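Local coordinates for crystal protein (Bacillus thuringiensis serovar dakota, PDB 2ZTB) that is a cytotoxin that recognises cancer cells and probably kills them by forming beta-barrel pores in their membranes, at residues Leu8-Asn11 and Glu12-Ala15; Pro51-Thr54 and Ala55-Gly58; Phe212-Ala215 and Arg216-Leu219. One frame throughout, in Å; residues are numbered along the deposited sequence.

Interaction 1: Leu8-Asn11 and Glu12-Ala15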
# COMPACT_ATOMS: atom_id res chain seq x y z
N LEU A 8 -9.83 -2.76 -18.59
CA LEU A 8 -10.53 -1.60 -18.07
C LEU A 8 -12.01 -1.98 -18.03
O LEU A 8 -12.52 -2.66 -18.94
CB LEU A 8 -10.26 -0.38 -18.94
CG LEU A 8 -10.87 0.96 -18.50
CD1 LEU A 8 -10.18 1.51 -17.25
CD2 LEU A 8 -10.83 1.98 -19.67
N MET A 9 -12.69 -1.59 -16.96
CA MET A 9 -14.11 -1.90 -16.80
C MET A 9 -14.95 -0.62 -16.88
O MET A 9 -14.44 0.47 -16.66
CB MET A 9 -14.34 -2.61 -15.45
CG MET A 9 -13.43 -3.84 -15.19
SD MET A 9 -13.83 -5.22 -16.29
CE MET A 9 -15.42 -5.77 -15.63
N PHE A 10 -16.24 -0.76 -17.21
CA PHE A 10 -17.14 0.40 -17.28
C PHE A 10 -17.31 1.12 -15.94
O PHE A 10 -17.53 2.35 -15.93
CB PHE A 10 -18.51 0.03 -17.86
CG PHE A 10 -18.58 0.10 -19.38
CD1 PHE A 10 -18.79 -1.04 -20.14
CD2 PHE A 10 -18.44 1.32 -20.04
CE1 PHE A 10 -18.86 -0.97 -21.53
CE2 PHE A 10 -18.51 1.39 -21.43
CZ PHE A 10 -18.71 0.25 -22.17
N ASN A 11 -17.23 0.38 -14.83
CA ASN A 11 -17.41 0.97 -13.50
C ASN A 11 -16.17 1.70 -12.99
O ASN A 11 -16.16 2.21 -11.87
CB ASN A 11 -17.98 -0.05 -12.48
CG ASN A 11 -16.98 -1.15 -12.05
OD1 ASN A 11 -17.26 -1.89 -11.11
ND2 ASN A 11 -15.84 -1.27 -12.73
N GLU A 12 -15.16 1.77 -13.84
CA GLU A 12 -13.90 2.47 -13.56
C GLU A 12 -13.70 3.70 -14.44
O GLU A 12 -12.67 4.37 -14.32
CB GLU A 12 -12.72 1.56 -13.90
CG GLU A 12 -12.50 0.44 -12.96
CD GLU A 12 -11.29 -0.36 -13.38
OE1 GLU A 12 -10.26 -0.21 -12.71
OE2 GLU A 12 -11.38 -1.09 -14.40
N LEU A 13 -14.63 3.96 -15.35
CA LEU A 13 -14.55 5.13 -16.24
C LEU A 13 -14.41 6.45 -15.49
O LEU A 13 -13.69 7.33 -15.93
CB LEU A 13 -15.74 5.13 -17.21
CG LEU A 13 -15.41 4.60 -18.62
CD1 LEU A 13 -14.48 3.39 -18.67
CD2 LEU A 13 -16.65 4.39 -19.49
N SER A 14 -15.07 6.55 -14.33
CA SER A 14 -14.91 7.70 -13.43
C SER A 14 -13.46 7.92 -12.99
O SER A 14 -13.07 9.05 -12.69
CB SER A 14 -15.79 7.53 -12.20
OG SER A 14 -15.42 6.36 -11.49
N ALA A 15 -12.68 6.83 -12.97
CA ALA A 15 -11.25 6.88 -12.65
C ALA A 15 -10.46 7.58 -13.75
O ALA A 15 -9.36 8.06 -13.51
CB ALA A 15 -10.68 5.45 -12.37

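Interaction 2: Pro51-Thr54 and Ala55-Gly58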
# COMPACT_ATOMS: atom_id res chain seq x y z
N PRO A 51 -22.63 -10.58 -28.92
CA PRO A 51 -21.63 -10.20 -27.92
C PRO A 51 -20.89 -8.90 -28.29
O PRO A 51 -20.88 -8.52 -29.46
CB PRO A 51 -20.67 -11.41 -27.89
CG PRO A 51 -20.86 -12.10 -29.17
CD PRO A 51 -22.27 -11.82 -29.64
N PRO A 52 -20.30 -8.22 -27.29
CA PRO A 52 -19.59 -6.96 -27.54
C PRO A 52 -18.70 -7.03 -28.77
O PRO A 52 -17.90 -7.97 -28.91
CB PRO A 52 -18.75 -6.77 -26.26
CG PRO A 52 -18.93 -8.03 -25.45
CD PRO A 52 -20.24 -8.59 -25.86
N ILE A 53 -18.85 -6.05 -29.67
CA ILE A 53 -18.12 -6.03 -30.94
C ILE A 53 -16.61 -5.92 -30.70
O ILE A 53 -15.81 -6.22 -31.58
CB ILE A 53 -18.62 -4.90 -31.87
CG1 ILE A 53 -18.44 -3.52 -31.21
CG2 ILE A 53 -20.08 -5.17 -32.27
CD1 ILE A 53 -18.63 -2.34 -32.13
N THR A 54 -16.24 -5.52 -29.50
CA THR A 54 -14.85 -5.39 -29.12
C THR A 54 -14.20 -6.76 -28.94
O THR A 54 -13.03 -6.95 -29.30
CB THR A 54 -14.71 -4.57 -27.82
OG1 THR A 54 -15.83 -4.84 -26.97
CG2 THR A 54 -14.66 -3.08 -28.15
N ALA A 55 -14.95 -7.72 -28.40
CA ALA A 55 -14.47 -9.10 -28.31
C ALA A 55 -14.59 -9.79 -29.68
O ALA A 55 -13.62 -10.39 -30.18
CB ALA A 55 -15.20 -9.89 -27.20
N GLN A 56 -15.77 -9.69 -30.31
CA GLN A 56 -15.93 -10.21 -31.69
C GLN A 56 -14.74 -9.83 -32.58
O GLN A 56 -14.08 -10.74 -33.17
CB GLN A 56 -17.23 -9.71 -32.34
CG GLN A 56 -18.51 -10.20 -31.67
CD GLN A 56 -19.72 -9.94 -32.61
OE1 GLN A 56 -20.56 -9.05 -32.32
NE2 GLN A 56 -19.80 -10.70 -33.75
N TYR A 57 -14.43 -8.52 -32.59
CA TYR A 57 -13.44 -8.02 -33.55
C TYR A 57 -12.03 -7.83 -32.98
O TYR A 57 -11.10 -7.34 -33.75
CB TYR A 57 -13.97 -6.75 -34.22
CG TYR A 57 -15.30 -6.97 -34.94
CD1 TYR A 57 -16.52 -6.84 -34.26
CD2 TYR A 57 -15.34 -7.32 -36.27
CE1 TYR A 57 -17.74 -7.05 -34.91
CE2 TYR A 57 -16.55 -7.52 -36.93
CZ TYR A 57 -17.74 -7.39 -36.26
OH TYR A 57 -18.93 -7.60 -36.93
N GLY A 58 -11.88 -8.23 -31.65
CA GLY A 58 -10.54 -8.28 -31.07
C GLY A 58 -9.91 -6.94 -30.73
O GLY A 58 -8.71 -6.75 -30.92

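Interaction 3: Phe212-Ala215 and Arg216-Leu219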
# COMPACT_ATOMS: atom_id res chain seq x y z
N PHE A 212 -14.30 1.29 -33.97
CA PHE A 212 -13.39 1.27 -32.82
C PHE A 212 -12.49 2.48 -32.85
O PHE A 212 -11.99 2.87 -33.91
CB PHE A 212 -12.57 -0.02 -32.80
CG PHE A 212 -13.42 -1.24 -32.91
CD1 PHE A 212 -13.72 -1.78 -34.16
CD2 PHE A 212 -13.98 -1.81 -31.77
CE1 PHE A 212 -14.55 -2.88 -34.28
CE2 PHE A 212 -14.82 -2.92 -31.88
CZ PHE A 212 -15.10 -3.45 -33.14
N ASN A 213 -12.32 3.10 -31.69
CA ASN A 213 -11.44 4.25 -31.55
C ASN A 213 -10.58 4.04 -30.34
O ASN A 213 -11.04 3.48 -29.34
CB ASN A 213 -12.25 5.55 -31.39
CG ASN A 213 -12.71 6.09 -32.72
OD1 ASN A 213 -12.04 6.92 -33.33
ND2 ASN A 213 -13.84 5.61 -33.19
N PRO A 214 -9.30 4.46 -30.41
CA PRO A 214 -8.45 4.34 -29.22
C PRO A 214 -9.08 5.07 -28.05
O PRO A 214 -9.78 6.08 -28.24
CB PRO A 214 -7.13 5.01 -29.63
CG PRO A 214 -7.43 5.74 -30.89
CD PRO A 214 -8.58 5.05 -31.55
N ALA A 215 -8.85 4.55 -26.85
CA ALA A 215 -9.33 5.14 -25.60
C ALA A 215 -9.12 6.66 -25.50
O ALA A 215 -9.98 7.37 -24.98
CB ALA A 215 -8.66 4.41 -24.40
N ARG A 216 -8.00 7.16 -26.01
CA ARG A 216 -7.66 8.60 -25.94
C ARG A 216 -8.64 9.48 -26.74
O ARG A 216 -8.79 10.67 -26.44
CB ARG A 216 -6.20 8.84 -26.39
CG ARG A 216 -6.04 9.19 -27.86
CD ARG A 216 -4.58 9.39 -28.26
NE ARG A 216 -3.92 8.10 -28.49
CZ ARG A 216 -3.84 7.50 -29.66
NH1 ARG A 216 -3.24 6.32 -29.75
NH2 ARG A 216 -4.36 8.06 -30.74
N ASP A 217 -9.29 8.90 -27.75
CA ASP A 217 -10.31 9.60 -28.53
C ASP A 217 -11.66 9.77 -27.83
O ASP A 217 -12.43 10.65 -28.22
CB ASP A 217 -10.57 8.88 -29.86
CG ASP A 217 -9.40 8.96 -30.82
OD1 ASP A 217 -8.39 9.65 -30.53
OD2 ASP A 217 -9.50 8.34 -31.90
N VAL A 218 -11.97 8.93 -26.84
CA VAL A 218 -13.31 8.94 -26.24
C VAL A 218 -13.34 9.17 -24.71
O VAL A 218 -14.41 9.38 -24.12
CB VAL A 218 -14.12 7.68 -26.66
CG1 VAL A 218 -14.36 7.66 -28.21
CG2 VAL A 218 -13.41 6.36 -26.19
N LEU A 219 -12.16 9.14 -24.08
CA LEU A 219 -12.04 9.36 -22.64
C LEU A 219 -11.40 10.72 -22.40
O LEU A 219 -10.62 11.20 -23.23
CB LEU A 219 -11.18 8.24 -21.98
CG LEU A 219 -11.70 6.79 -21.90
CD1 LEU A 219 -10.63 5.83 -21.41
CD2 LEU A 219 -12.94 6.64 -21.03

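Interaction 1: Leu8-Asn11 and Glu12-Ala15
Glu12 folds its side chain back over the preceding turn and takes the backbone amide of Met9: Met9 N to Glu12 OE2 is 2.9 Å, on the anti lone pair of the carboxylate. The return bond runs from Glu12 N to Met9 O at 3.2 Å, with the donor well above the carbonyl plane; together the two bonds close a small ring between Met9 and Glu12. With CG anti to its carbonyl carbon (chi1 -72°) and the chain extended beyond it, the Glu12 side chain reaches back along the turn, and OE2 also brushes Met9 CB at 3.5 Å. Asn11 lies across it, its ND2 3.8 Å from Glu12 CG and its amide plane steeply inclined (76°) to the carboxylate. Leu13 divides its two methyls: CD2 meets the edge of the Phe10 ring, 3.6 Å from CD2 of that ring, near its plane, while CD1 sits 3.5 Å from Met9 O and touches Leu8 CD2 at 4.0 Å. Phe10 and Leu13 point the same way, whereas Leu8 crosses Leu13 at about a right angle. The buried carboxylate is well satisfied: OE2 forms a salt bridge with Lys63 and OE1 accepts the backbone N-H of Lys121, which probably keeps it ionised. This 3-10 turn carries the chain from strand 4-7 toward helix 20-31. Phe10 packs on Pro20, on strand 37-40 and on the ring of Tyr45, and Leu8 and Leu13 rest on Phe195 of strand 168-199, with Val23 of helix 20-31 also against Leu13.

Interaction 2: Pro51-Thr54 and Ala55-Gly58
Pro52 N-caps the short helix 53-56, its carbonyl oxygen receiving Gln56 N at 3.1 Å in the carbonyl plane and, through a weaker, bent bond, Ala55 N at 3.0 Å. The N-H of Gln56 points almost straight at this oxygen (167°), so this bond closes the first turn in regular helical fashion. Pro51, which follows a cis peptide bond, lies just outside the helix and meets Gln56 at about a right angle, Pro51 CG standing 3.9 Å from Gln56 CG. The ring of Tyr57 crosses the Ile53 side chain obliquely; Ile53 CB is 3.7 Å from Tyr57 CD1, and Ile53 CA lies at the ring edge, in its plane. A chi1 of -58° turns Tyr57 CG beside its own backbone N and brings this edge back toward Ile53. Ile53 places CG2 on the same flank, 4.0 Å from Tyr57 CE1, and also packs on Phe210 and Phe212 of strand 210-214. Thr54 is buried too: its hydroxyl, close to the following peptide, is bonded to the carbonyl oxygen of Asn41, tying the helix to the loop between strands 37-40 and 43-46. Ala55 leans on Asn42 of the same loop and on Tyr60. Gly58 ends the helix with positive phi, and its N-H returns to Ala55 O at 3.1 Å, while a glycerol, probably from the crystallisation liquor, is hydrogen-bonded to the carbonyl oxygens of Tyr57 and Gly58. A proline N-cap and a Schellman motif at a glycine thus bound a single-turn helix that links strand 43-46 to the long strand 61-90.

Interaction 3: Phe212-Ala215 and Arg216-Leu219
Ala215 O is gripped by two amides, Leu219 N at 2.9 Å nearly in line with the carbonyl bond and Val218 N at 3.1 Å from well above the carbonyl plane. One residue earlier, Pro214 O accepts Asp217 N at 2.9 Å, again from above its plane. Three bonds to two neighbouring carbonyls thus wind the chain into a short, weakly bonded helix. Asp217 leans back over the proline ring: OD2 comes within 3.4 Å of Pro214 CD, and the two side chains cross obliquely. Beside it Asn213 CB and Asp217 CB are 4.0 Å apart. Arg216 meets the same proline at its CB-CG edge: bent at chi3, it turns one guanidinium face to Pro214 CB, which stands 4.0 Å above the guanidinium plane, toward the rim. Deeper in, Ala215 CB packs against Leu219 CD1 at 3.9 Å. Around these residues Ala215, Val218 and Leu219 press on Phe195 of strand 168-199, Val218 and Leu219 also touch helix 20-31, and Arg26 of that helix reaches the carbonyl oxygen of Asp217. Asn213 and Ala215 still share backbone bonds with strand 168-199, so this is a strand-to-helix junction: edge strand 210-214 ends at a proline and curls into one helical turn before strand 223-247.

How the interactions relate
Interactions 1 and 3 share a hydrophobic core: Leu219 CD2 lies 4.0 Å from Leu13 CG, and Leu219 CD1 also touches Leu8, while both contacts lean on strand 168-199 and helix 20-31. Interaction 2 sits nearer the surface, about 18 Å from interaction 1 between centres and without touching it, but the far end of the Phe212 ring (CZ and CE2), at the start of 212-215, packs against Ile53, Thr54 and Tyr57, linking it to interaction 3. All three are short turns beside the sheet at one end of an elongated molecule. Their chemistry differs: a buried carboxylate held by a lysine salt bridge and backbone amides in 8-15, a capped helix in 51-58, and a proline flanked by charged side chains in 212-219.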